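Local coordinates for protein tRNA (guanine-N(1)-)-methyltransferase (Corynebacterium diphtheriae, PDB 7KFF) that catalyses methylation of tRNA guanine at N1, next to the anticodon, with S-adenosylmethionine as the probable methyl donor, as a knotted SPOUT-family enzyme of the TrmD type, at residues Gly232-Pro237 with Leu271-Glu276; Ile262-Arg267 with Arg289-Tyr294; Met17-Ile22 with Ala209-Ile214. All blocks are in the same frame, centred on the assembly; numbering follows the deposited sequence.

Contact 1. Residues Gly232-Pro237 with Leu271-Glu276. With SAH (S-adenosyl-L-homocysteine), chain C.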
loop_
_atom_site.group_PDB
_atom_site.type_symbol
_atom_site.label_atom_id
_atom_site.label_comp_id
_atom_site.label_asym_id
_atom_site.label_seq_id
_atom_site.Cartn_x
_atom_site.Cartn_y
_atom_site.Cartn_z
ATOM N N GLY A 232 -18.608 -6.108 -4.048
ATOM C CA GLY A 232 -18.675 -5.713 -2.661
ATOM C C GLY A 232 -18.134 -6.725 -1.681
ATOM O O GLY A 232 -18.080 -6.430 -0.479
ATOM N N LEU A 233 -17.700 -7.892 -2.154
ATOM C CA LEU A 233 -17.257 -8.974 -1.294
ATOM C C LEU A 233 -15.789 -9.285 -1.552
ATOM O O LEU A 233 -15.244 -9.003 -2.626
ATOM C CB LEU A 233 -18.063 -10.250 -1.571
ATOM C CG LEU A 233 -19.567 -10.186 -1.330
ATOM C CD1 LEU A 233 -20.212 -11.515 -1.721
ATOM C CD2 LEU A 233 -19.880 -9.831 0.104
ATOM N N LEU A 234 -15.163 -9.895 -0.550
ATOM C CA LEU A 234 -13.814 -10.425 -0.695
ATOM C C LEU A 234 -13.843 -11.750 -1.449
ATOM O O LEU A 234 -14.796 -12.514 -1.336
ATOM C CB LEU A 234 -13.198 -10.674 0.682
ATOM C CG LEU A 234 -13.161 -9.483 1.621
ATOM C CD1 LEU A 234 -12.534 -9.915 2.961
ATOM C CD2 LEU A 234 -12.415 -8.323 1.010
ATOM N N GLU A 235 -12.786 -12.031 -2.211
ATOM C CA GLU A 235 -12.704 -13.325 -2.872
ATOM C C GLU A 235 -12.418 -14.428 -1.857
ATOM O O GLU A 235 -11.704 -14.228 -0.872
ATOM C CB GLU A 235 -11.602 -13.333 -3.935
ATOM C CG GLU A 235 -11.988 -12.678 -5.262
ATOM C CD GLU A 235 -12.941 -13.517 -6.110
ATOM O OE1 GLU A 235 -13.793 -12.916 -6.804
ATOM O OE2 GLU A 235 -12.829 -14.768 -6.098
ATOM N N GLY A 236 -12.981 -15.606 -2.110
ATOM C CA GLY A 236 -12.714 -16.776 -1.303
ATOM C C GLY A 236 -11.415 -17.465 -1.699
ATOM O O GLY A 236 -10.644 -17.006 -2.562
ATOM N N PRO A 237 -11.154 -18.591 -1.044
ATOM C CA PRO A 237 -9.907 -19.326 -1.294
ATOM C C PRO A 237 -9.883 -20.007 -2.652
ATOM O O PRO A 237 -10.921 -20.304 -3.256
ATOM C CB PRO A 237 -9.873 -20.369 -0.176
ATOM C CG PRO A 237 -11.311 -20.554 0.188
ATOM C CD PRO A 237 -11.954 -19.211 0.028
ATOM N N LEU A 271 -18.849 -14.914 0.720
ATOM C CA LEU A 271 -19.602 -14.415 1.866
ATOM C C LEU A 271 -18.903 -14.768 3.172
ATOM O O LEU A 271 -18.837 -13.945 4.093
ATOM C CB LEU A 271 -21.002 -15.018 1.885
ATOM C CG LEU A 271 -21.937 -14.553 0.774
ATOM C CD1 LEU A 271 -23.153 -15.450 0.667
ATOM C CD2 LEU A 271 -22.357 -13.097 1.027
ATOM N N LYS A 272 -18.376 -15.995 3.269
ATOM C CA LYS A 272 -17.741 -16.449 4.503
ATOM C C LYS A 272 -16.471 -15.650 4.783
ATOM O O LYS A 272 -16.256 -15.188 5.910
ATOM C CB LYS A 272 -17.419 -17.940 4.385
ATOM C CG LYS A 272 -16.702 -18.546 5.570
ATOM C CD LYS A 272 -16.601 -20.067 5.375
ATOM C CE LYS A 272 -15.887 -20.764 6.519
ATOM N NZ LYS A 272 -14.433 -20.859 6.265
ATOM N N ARG A 273 -15.621 -15.464 3.765
ATOM C CA ARG A 273 -14.395 -14.705 3.979
ATOM C C ARG A 273 -14.736 -13.277 4.371
ATOM O O ARG A 273 -14.108 -12.703 5.264
ATOM C CB ARG A 273 -13.511 -14.730 2.732
ATOM C CG ARG A 273 -12.197 -13.931 2.865
ATOM C CD ARG A 273 -11.244 -14.521 3.896
ATOM N NE ARG A 273 -10.607 -15.736 3.393
ATOM C CZ ARG A 273 -9.445 -15.773 2.744
ATOM N NH1 ARG A 273 -8.967 -16.942 2.325
ATOM N NH2 ARG A 273 -8.749 -14.657 2.531
ATOM N N THR A 274 -15.747 -12.687 3.722
ATOM C CA THR A 274 -16.128 -11.315 4.060
ATOM C C THR A 274 -16.672 -11.237 5.486
ATOM O O THR A 274 -16.326 -10.322 6.242
ATOM C CB THR A 274 -17.151 -10.791 3.046
ATOM O OG1 THR A 274 -16.637 -10.940 1.713
ATOM C CG2 THR A 274 -17.473 -9.321 3.315
ATOM N N TRP A 275 -17.514 -12.194 5.870
ATOM C CA TRP A 275 -18.011 -12.229 7.236
ATOM C C TRP A 275 -16.875 -12.376 8.241
ATOM O O TRP A 275 -16.877 -11.712 9.282
ATOM C CB TRP A 275 -18.995 -13.383 7.387
ATOM C CG TRP A 275 -19.493 -13.551 8.777
ATOM C CD1 TRP A 275 -20.435 -12.798 9.410
ATOM C CD2 TRP A 275 -19.058 -14.529 9.722
ATOM N NE1 TRP A 275 -20.626 -13.258 10.690
ATOM C CE2 TRP A 275 -19.790 -14.319 10.908
ATOM C CE3 TRP A 275 -18.128 -15.566 9.680
ATOM C CZ2 TRP A 275 -19.616 -15.107 12.038
ATOM C CZ3 TRP A 275 -17.956 -16.349 10.806
ATOM C CH2 TRP A 275 -18.694 -16.113 11.969
ATOM N N GLU A 276 -15.903 -13.250 7.956
ATOM C CA GLU A 276 -14.808 -13.478 8.897
ATOM C C GLU A 276 -13.960 -12.231 9.091
ATOM O O GLU A 276 -13.536 -11.919 10.216
ATOM C CB GLU A 276 -13.890 -14.585 8.369
ATOM C CG GLU A 276 -14.481 -15.969 8.380
ATOM C CD GLU A 276 -13.632 -16.989 7.631
ATOM O OE1 GLU A 276 -12.773 -16.603 6.790
ATOM O OE2 GLU A 276 -13.829 -18.191 7.891
HETATM N N SAH C . -8.273 -12.779 -7.845
HETATM C CA SAH C . -7.647 -12.184 -6.681
HETATM C CB SAH C . -6.448 -11.407 -7.180
HETATM C CG SAH C . -5.106 -11.866 -6.640
HETATM S SD SAH C . -4.027 -10.492 -6.992
HETATM C C SAH C . -8.542 -11.232 -5.908
HETATM O O SAH C . -8.988 -10.214 -6.432
HETATM O OXT SAH C . -8.812 -11.454 -4.728
HETATM C "C5'" SAH C . -2.476 -11.375 -6.886
HETATM C "C4'" SAH C . -1.741 -11.191 -5.574
HETATM O "O4'" SAH C . -1.401 -9.823 -5.361
HETATM C "C3'" SAH C . -2.467 -11.622 -4.291
HETATM O "O3'" SAH C . -2.470 -12.996 -4.141
HETATM C "C2'" SAH C . -1.658 -10.859 -3.241
HETATM O "O2'" SAH C . -0.432 -11.496 -2.980
HETATM C "C1'" SAH C . -1.381 -9.561 -3.967
HETATM N N9 SAH C . -2.394 -8.527 -3.690
HETATM C C8 SAH C . -3.325 -8.010 -4.564
HETATM N N7 SAH C . -4.011 -7.029 -3.949
HETATM C C5 SAH C . -3.539 -6.928 -2.676
HETATM C C6 SAH C . -3.872 -6.109 -1.605
HETATM N N6 SAH C . -4.847 -5.179 -1.644
HETATM N N1 SAH C . -3.174 -6.262 -0.428
HETATM C C2 SAH C . -2.165 -7.191 -0.332
HETATM N N3 SAH C . -1.821 -7.992 -1.378
HETATM C C4 SAH C . -2.509 -7.852 -2.518
#
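Beside the cofactor site of this SPOUT methyltransferase dimer, the loop segment Gly232-Pro237 lies along helix 259-277, held at Leu234 by the side chain of Thr274. Leu234 N donates to Thr274 OG1 at 2.9 Å, with an N-H...O angle of 155°. The threonine hydroxyl stands anti to its own carbonyl carbon (chi1 -54°), which also brings it back along the helix to the carbonyl of Ser270, whose OG is in turn hydrogen-bonded to Leu234 O, so that OG1 joins loop and helix at once and both backbone polar atoms of this leucine are satisfied from two successive turns of one helix. Apolar branches flank the bond. Leu233 sends CD1 to Leu271 CD2 at 3.8 Å, while its other methyl, CD2, rests 4.0 Å from Thr274 CG2. Leu234 leans CD1 the other way, 4.0 Å from Arg273 CG. Arg273 follows the loop farther: its CG passes 3.8 Å from Glu235 O, and bends at chi2 and chi3 carry the guanidinium past Pro237 CB, which it meets obliquely. Its NH2 is then bonded to Ala144 O of the second subunit, so the contact reaches across the dimer interface. The bound S-adenosyl-L-homocysteine spans the same interface, hydrogen-bonded to Ser228 and Asp227 of this chain and to Pro141, Tyr194 and Ile191 of the second subunit. Glu235 starts out away from the helix, and its CG comes within 3.4 Å of the ligand carboxylate atom OXT.

Contact 2. Residues Ile262-Arg267 with Arg289-Tyr294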
loop_
_atom_site.group_PDB
_atom_site.type_symbol
_atom_site.label_atom_id
_atom_site.label_comp_id
_atom_site.label_asym_id
_atom_site.label_seq_id
_atom_site.Cartn_x
_atom_site.Cartn_y
_atom_site.Cartn_z
ATOM N N ILE A 262 -20.580 -25.545 -8.058
ATOM C CA ILE A 262 -19.290 -24.889 -7.881
ATOM C C ILE A 262 -19.484 -23.386 -7.768
ATOM O O ILE A 262 -18.864 -22.726 -6.928
ATOM C CB ILE A 262 -18.324 -25.267 -9.019
ATOM C CG1 ILE A 262 -17.918 -26.735 -8.874
ATOM C CG2 ILE A 262 -17.116 -24.335 -9.018
ATOM C CD1 ILE A 262 -17.319 -27.332 -10.130
ATOM N N GLU A 263 -20.359 -22.822 -8.603
ATOM C CA GLU A 263 -20.583 -21.381 -8.554
ATOM C C GLU A 263 -21.221 -20.971 -7.232
ATOM O O GLU A 263 -20.858 -19.936 -6.660
ATOM C CB GLU A 263 -21.432 -20.939 -9.744
ATOM C CG GLU A 263 -21.143 -19.509 -10.198
ATOM C CD GLU A 263 -19.648 -19.226 -10.370
ATOM O OE1 GLU A 263 -18.914 -20.123 -10.841
ATOM O OE2 GLU A 263 -19.205 -18.117 -10.001
ATOM N N ARG A 264 -22.150 -21.778 -6.710
ATOM C CA ARG A 264 -22.725 -21.457 -5.406
ATOM C C ARG A 264 -21.675 -21.549 -4.307
ATOM O O ARG A 264 -21.634 -20.702 -3.408
ATOM C CB ARG A 264 -23.906 -22.376 -5.088
ATOM C CG ARG A 264 -24.535 -22.110 -3.717
ATOM C CD ARG A 264 -25.072 -20.676 -3.602
ATOM N NE ARG A 264 -25.332 -20.288 -2.218
ATOM C CZ ARG A 264 -25.627 -19.050 -1.832
ATOM N NH1 ARG A 264 -25.700 -18.076 -2.727
ATOM N NH2 ARG A 264 -25.835 -18.793 -0.551
ATOM N N TRP A 265 -20.815 -22.571 -4.363
ATOM C CA TRP A 265 -19.734 -22.695 -3.392
ATOM C C TRP A 265 -18.848 -21.461 -3.413
ATOM O O TRP A 265 -18.470 -20.943 -2.359
ATOM C CB TRP A 265 -18.920 -23.965 -3.673
ATOM C CG TRP A 265 -17.703 -24.128 -2.779
ATOM C CD1 TRP A 265 -17.641 -24.777 -1.578
ATOM C CD2 TRP A 265 -16.386 -23.633 -3.032
ATOM N NE1 TRP A 265 -16.369 -24.709 -1.063
ATOM C CE2 TRP A 265 -15.577 -24.018 -1.943
ATOM C CE3 TRP A 265 -15.810 -22.908 -4.077
ATOM C CZ2 TRP A 265 -14.227 -23.693 -1.863
ATOM C CZ3 TRP A 265 -14.458 -22.586 -3.996
ATOM C CH2 TRP A 265 -13.690 -22.974 -2.894
ATOM N N ARG A 266 -18.516 -20.963 -4.604
ATOM C CA ARG A 266 -17.658 -19.789 -4.687
ATOM C C ARG A 266 -18.324 -18.591 -4.022
ATOM O O ARG A 266 -17.673 -17.824 -3.313
ATOM C CB ARG A 266 -17.325 -19.456 -6.141
ATOM C CG ARG A 266 -16.488 -20.483 -6.902
ATOM C CD ARG A 266 -15.833 -19.803 -8.092
ATOM N NE ARG A 266 -15.868 -20.553 -9.346
ATOM C CZ ARG A 266 -14.926 -21.402 -9.751
ATOM N NH1 ARG A 266 -15.049 -22.011 -10.920
ATOM N NH2 ARG A 266 -13.871 -21.659 -8.986
ATOM N N ARG A 267 -19.633 -18.431 -4.221
ATOM C CA ARG A 267 -20.350 -17.330 -3.584
ATOM C C ARG A 267 -20.357 -17.486 -2.066
ATOM O O ARG A 267 -20.080 -16.531 -1.330
ATOM C CB ARG A 267 -21.772 -17.259 -4.125
ATOM C CG ARG A 267 -22.646 -16.235 -3.456
ATOM C CD ARG A 267 -22.488 -14.903 -4.097
ATOM N NE ARG A 267 -23.354 -13.900 -3.487
ATOM C CZ ARG A 267 -23.223 -12.600 -3.701
ATOM N NH1 ARG A 267 -22.272 -12.161 -4.514
ATOM N NH2 ARG A 267 -24.029 -11.748 -3.093
ATOM N N ARG A 289 -32.269 -13.887 0.316
ATOM C CA ARG A 289 -32.493 -14.922 1.319
ATOM C C ARG A 289 -31.410 -15.996 1.291
ATOM O O ARG A 289 -31.001 -16.503 2.343
ATOM C CB ARG A 289 -33.863 -15.580 1.144
ATOM C CG ARG A 289 -34.072 -16.687 2.201
ATOM C CD ARG A 289 -35.392 -17.401 2.149
ATOM N NE ARG A 289 -36.439 -16.506 2.580
ATOM C CZ ARG A 289 -37.618 -16.881 3.050
ATOM N NH1 ARG A 289 -37.925 -18.172 3.168
ATOM N NH2 ARG A 289 -38.485 -15.936 3.398
ATOM N N HIS A 290 -30.959 -16.392 0.102
ATOM C CA HIS A 290 -29.926 -17.421 0.028
ATOM C C HIS A 290 -28.674 -16.965 0.765
ATOM O O HIS A 290 -28.118 -17.695 1.598
ATOM C CB HIS A 290 -29.623 -17.741 -1.437
ATOM C CG HIS A 290 -29.195 -19.155 -1.679
ATOM N ND1 HIS A 290 -29.084 -19.687 -2.946
ATOM C CD2 HIS A 290 -28.838 -20.142 -0.823
ATOM C CE1 HIS A 290 -28.682 -20.943 -2.860
ATOM N NE2 HIS A 290 -28.525 -21.244 -1.583
ATOM N N ASP A 291 -28.224 -15.743 0.480
ATOM C CA ASP A 291 -26.986 -15.253 1.072
ATOM C C ASP A 291 -27.180 -14.898 2.537
ATOM O O ASP A 291 -26.302 -15.159 3.363
ATOM C CB ASP A 291 -26.500 -14.030 0.300
ATOM C CG ASP A 291 -26.083 -14.360 -1.132
ATOM O OD1 ASP A 291 -25.943 -15.551 -1.473
ATOM O OD2 ASP A 291 -25.895 -13.414 -1.914
ATOM N N GLN A 292 -28.323 -14.298 2.877
ATOM C CA GLN A 292 -28.571 -13.920 4.264
ATOM C C GLN A 292 -28.689 -15.153 5.146
ATOM O O GLN A 292 -28.125 -15.191 6.250
ATOM C CB GLN A 292 -29.831 -13.060 4.338
ATOM C CG GLN A 292 -30.164 -12.549 5.732
ATOM C CD GLN A 292 -29.137 -11.575 6.258
ATOM O OE1 GLN A 292 -28.578 -10.781 5.519
ATOM N NE2 GLN A 292 -28.883 -11.642 7.551
ATOM N N ALA A 293 -29.378 -16.185 4.666
ATOM C CA ALA A 293 -29.485 -17.415 5.441
ATOM C C ALA A 293 -28.126 -18.072 5.631
ATOM O O ALA A 293 -27.832 -18.609 6.705
ATOM C CB ALA A 293 -30.456 -18.375 4.766
ATOM N N TYR A 294 -27.270 -18.028 4.606
ATOM C CA TYR A 294 -25.941 -18.606 4.737
ATOM C C TYR A 294 -25.145 -17.871 5.809
ATOM O O TYR A 294 -24.500 -18.487 6.667
ATOM C CB TYR A 294 -25.213 -18.547 3.395
ATOM C CG TYR A 294 -23.816 -19.092 3.499
ATOM C CD1 TYR A 294 -23.590 -20.461 3.550
ATOM C CD2 TYR A 294 -22.726 -18.239 3.573
ATOM C CE1 TYR A 294 -22.312 -20.966 3.662
ATOM C CE2 TYR A 294 -21.452 -18.732 3.689
ATOM C CZ TYR A 294 -21.246 -20.092 3.727
ATOM O OH TYR A 294 -19.965 -20.581 3.838
#
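The guanidinium of Arg264 lies flat on one face of the His290 ring, with CZ over the ring centre, group centres 3.5 Å apart and planes 12° from parallel. At the guanidinium edge sits Asp291 OD1, which receives Arg264 NH1 at 2.8 Å in a nearly straight bond. Tyr294 CB also lies near the guanidinium plane, 4.0 Å from Arg264 NH2. The Arg264 chain runs out with CG anti to the backbone N and turns once at chi2 (60°), which lays the flat group over the ring with its edge turned to the carboxylate. Arg267 takes the other oxygen side-on: Asp291 OD2 lies 3.0 Å from Arg267 NE and 2.8 Å from Arg267 NH2. Both nitrogens approach from the same face of the carboxylate, tilted from its plane, although OD2 lies close to the plane of the guanidinium. The buried carboxylate thus has a different arginine at each oxygen, an environment that would probably stabilise its negative charge. The backbone N of Asp291 is hydrogen-bonded to Asp288 OD1, just ahead of the helix. The axes of segments 262-267 and 289-294 approach to 12.1 Å at an angle of 54°, a gap the two arginines bridge. The arrangement is a salt-bridge network with a guanidinium-histidine stack, joining helices 259-277 and 289-299 in the helical C-terminal part of a TrmD-type enzyme.

Contact 3. Residues Met17-Ile22 with Ala209-Ile214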
loop_
_atom_site.group_PDB
_atom_site.type_symbol
_atom_site.label_atom_id
_atom_site.label_comp_id
_atom_site.label_asym_id
_atom_site.label_seq_id
_atom_site.Cartn_x
_atom_site.Cartn_y
_atom_site.Cartn_z
HETATM N N MSE A 17 0.345 4.938 -21.585
HETATM C CA MSE A 17 0.273 5.784 -20.408
HETATM C C MSE A 17 1.693 6.185 -20.036
HETATM O O MSE A 17 2.595 5.346 -19.990
HETATM C CB MSE A 17 -0.369 5.043 -19.252
HETATM C CG MSE A 17 -0.355 5.848 -17.932
HETATM SE SE MSE A 17 -1.072 4.813 -16.510
HETATM C CE MSE A 17 -2.901 4.811 -17.154
ATOM N N ARG A 18 1.889 7.469 -19.778
ATOM C CA ARG A 18 3.158 7.995 -19.302
ATOM C C ARG A 18 3.080 8.247 -17.807
ATOM O O ARG A 18 2.164 8.928 -17.337
ATOM C CB ARG A 18 3.480 9.306 -20.013
ATOM C CG ARG A 18 4.703 10.022 -19.536
ATOM C CD ARG A 18 5.984 9.270 -19.790
ATOM N NE ARG A 18 7.104 10.060 -19.302
ATOM C CZ ARG A 18 8.378 9.827 -19.593
ATOM N NH1 ARG A 18 8.695 8.827 -20.401
ATOM N NH2 ARG A 18 9.323 10.602 -19.079
ATOM N N LEU A 19 4.020 7.679 -17.067
ATOM C CA LEU A 19 4.194 7.933 -15.651
ATOM C C LEU A 19 5.511 8.659 -15.450
ATOM O O LEU A 19 6.545 8.205 -15.934
ATOM C CB LEU A 19 4.278 6.639 -14.853
ATOM C CG LEU A 19 3.144 5.652 -14.980
ATOM C CD1 LEU A 19 3.402 4.460 -14.048
ATOM C CD2 LEU A 19 1.794 6.281 -14.711
ATOM N N ASP A 20 5.483 9.773 -14.730
ATOM C CA ASP A 20 6.693 10.481 -14.325
ATOM C C ASP A 20 6.701 10.542 -12.804
ATOM O O ASP A 20 5.689 10.884 -12.186
ATOM C CB ASP A 20 6.747 11.884 -14.910
ATOM C CG ASP A 20 7.163 11.892 -16.355
ATOM O OD1 ASP A 20 8.375 11.708 -16.625
ATOM O OD2 ASP A 20 6.274 12.013 -17.227
ATOM N N VAL A 21 7.830 10.208 -12.199
ATOM C CA VAL A 21 7.960 10.157 -10.747
ATOM C C VAL A 21 9.097 11.078 -10.338
ATOM O O VAL A 21 10.206 10.959 -10.867
ATOM C CB VAL A 21 8.252 8.726 -10.262
ATOM C CG1 VAL A 21 8.260 8.674 -8.738
ATOM C CG2 VAL A 21 7.273 7.744 -10.832
ATOM N N ILE A 22 8.838 11.974 -9.388
ATOM C CA ILE A 22 9.845 12.896 -8.871
ATOM C C ILE A 22 10.159 12.491 -7.436
ATOM O O ILE A 22 9.248 12.380 -6.604
ATOM C CB ILE A 22 9.377 14.358 -8.940
ATOM C CG1 ILE A 22 8.932 14.724 -10.357
ATOM C CG2 ILE A 22 10.492 15.285 -8.469
ATOM C CD1 ILE A 22 8.117 15.997 -10.441
ATOM N N ALA A 209 -1.890 -1.098 -9.408
ATOM C CA ALA A 209 -3.344 -1.167 -9.450
ATOM C C ALA A 209 -3.913 -0.494 -10.687
ATOM O O ALA A 209 -4.942 -0.932 -11.214
ATOM C CB ALA A 209 -3.928 -0.557 -8.187
ATOM N N VAL A 210 -3.266 0.567 -11.161
ATOM C CA VAL A 210 -3.719 1.285 -12.350
ATOM C C VAL A 210 -3.294 0.569 -13.625
ATOM O O VAL A 210 -4.113 0.349 -14.522
ATOM C CB VAL A 210 -3.178 2.727 -12.313
ATOM C CG1 VAL A 210 -3.436 3.455 -13.622
ATOM C CG2 VAL A 210 -3.809 3.480 -11.137
ATOM N N VAL A 211 -2.008 0.233 -13.744
ATOM C CA VAL A 211 -1.512 -0.291 -15.016
ATOM C C VAL A 211 -2.114 -1.652 -15.322
ATOM O O VAL A 211 -2.308 -1.990 -16.495
ATOM C CB VAL A 211 0.031 -0.282 -15.031
ATOM C CG1 VAL A 211 0.565 -1.000 -16.264
ATOM C CG2 VAL A 211 0.566 1.163 -14.950
ATOM N N ARG A 212 -2.420 -2.449 -14.305
ATOM C CA ARG A 212 -3.018 -3.749 -14.587
ATOM C C ARG A 212 -4.399 -3.640 -15.224
ATOM O O ARG A 212 -4.900 -4.645 -15.740
ATOM C CB ARG A 212 -3.086 -4.627 -13.349
ATOM C CG ARG A 212 -4.079 -4.176 -12.322
ATOM C CD ARG A 212 -4.090 -5.073 -11.081
ATOM N NE ARG A 212 -4.703 -6.391 -11.253
ATOM C CZ ARG A 212 -6.011 -6.637 -11.209
ATOM N NH1 ARG A 212 -6.882 -5.666 -11.052
ATOM N NH2 ARG A 212 -6.442 -7.875 -11.328
ATOM N N LEU A 213 -5.017 -2.468 -15.210
ATOM C CA LEU A 213 -6.307 -2.239 -15.847
ATOM C C LEU A 213 -6.182 -1.746 -17.284
ATOM O O LEU A 213 -7.209 -1.534 -17.946
ATOM C CB LEU A 213 -7.137 -1.268 -15.013
ATOM C CG LEU A 213 -7.400 -1.725 -13.598
ATOM C CD1 LEU A 213 -8.141 -0.655 -12.825
ATOM C CD2 LEU A 213 -8.146 -3.062 -13.536
ATOM N N ILE A 214 -4.964 -1.569 -17.785
ATOM C CA ILE A 214 -4.768 -1.212 -19.191
ATOM C C ILE A 214 -4.889 -2.479 -20.029
ATOM O O ILE A 214 -4.165 -3.456 -19.766
ATOM C CB ILE A 214 -3.397 -0.559 -19.390
ATOM C CG1 ILE A 214 -3.308 0.734 -18.577
ATOM C CG2 ILE A 214 -3.127 -0.308 -20.876
ATOM C CD1 ILE A 214 -1.987 1.433 -18.677
#
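Asp20 OD1, on the face of the strand opposite the one where Met17 and Leu19 meet Val210 and Val211, is gripped by Arg18 NH2 at 2.9 Å and by His51 NE2. Its partner oxygen is held likewise: Arg18 NE reaches Asp20 OD2 at 3.0 Å, and His161 NE2 is bonded there too. The contact itself is wholly apolar. Met17, a selenomethionine, extends with CG anti to the backbone N and bends only at chi3 (-69°), which lays its terminal methyl against two side chains. Met17 CE is 3.8 Å from Val210 CG1, the two side chains crossing at about a right angle. The same CE lies 3.8 Å from Ile214 CD1, whose residue closes a type I turn beginning at Val211. Leu19 adds a looser touch, its CD1 lying 4.4 Å from Val211 CG2. Strand 17-23 runs between strands 46-52 and 161-165 in the parallel sheet of the SPOUT methyltransferase fold. Segment 209-214, from helix 200-211 into the following turn, packs on one face of it, with Val210 also touching Trp156 of helix 150-156, while helix 79-90 meets Asp20 and Ile22 on the other.

Overall arrangement
Contacts 1 and 2 share helix 259-277 and cross along the chain, their centres about 11 Å apart. They touch directly: Leu271 CD1 lies 3.5 Å from Asp291 OD1, and Leu233 CD1 lies 3.5 Å from Arg267 NH1, so the apolar part of contact 1 borders the salt bridges of contact 2. Contact 3 lies at the six-stranded parallel sheet, its centre about 29 Å from that of contact 1 and about 36 Å from that of contact 2. Contact 1 reaches the ligand itself, whereas the side chains of Arg267 in contact 2 and Val210 in contact 3 each remain about 13 Å from a bound S-adenosyl-L-homocysteine. Residues of all three reach the second subunit.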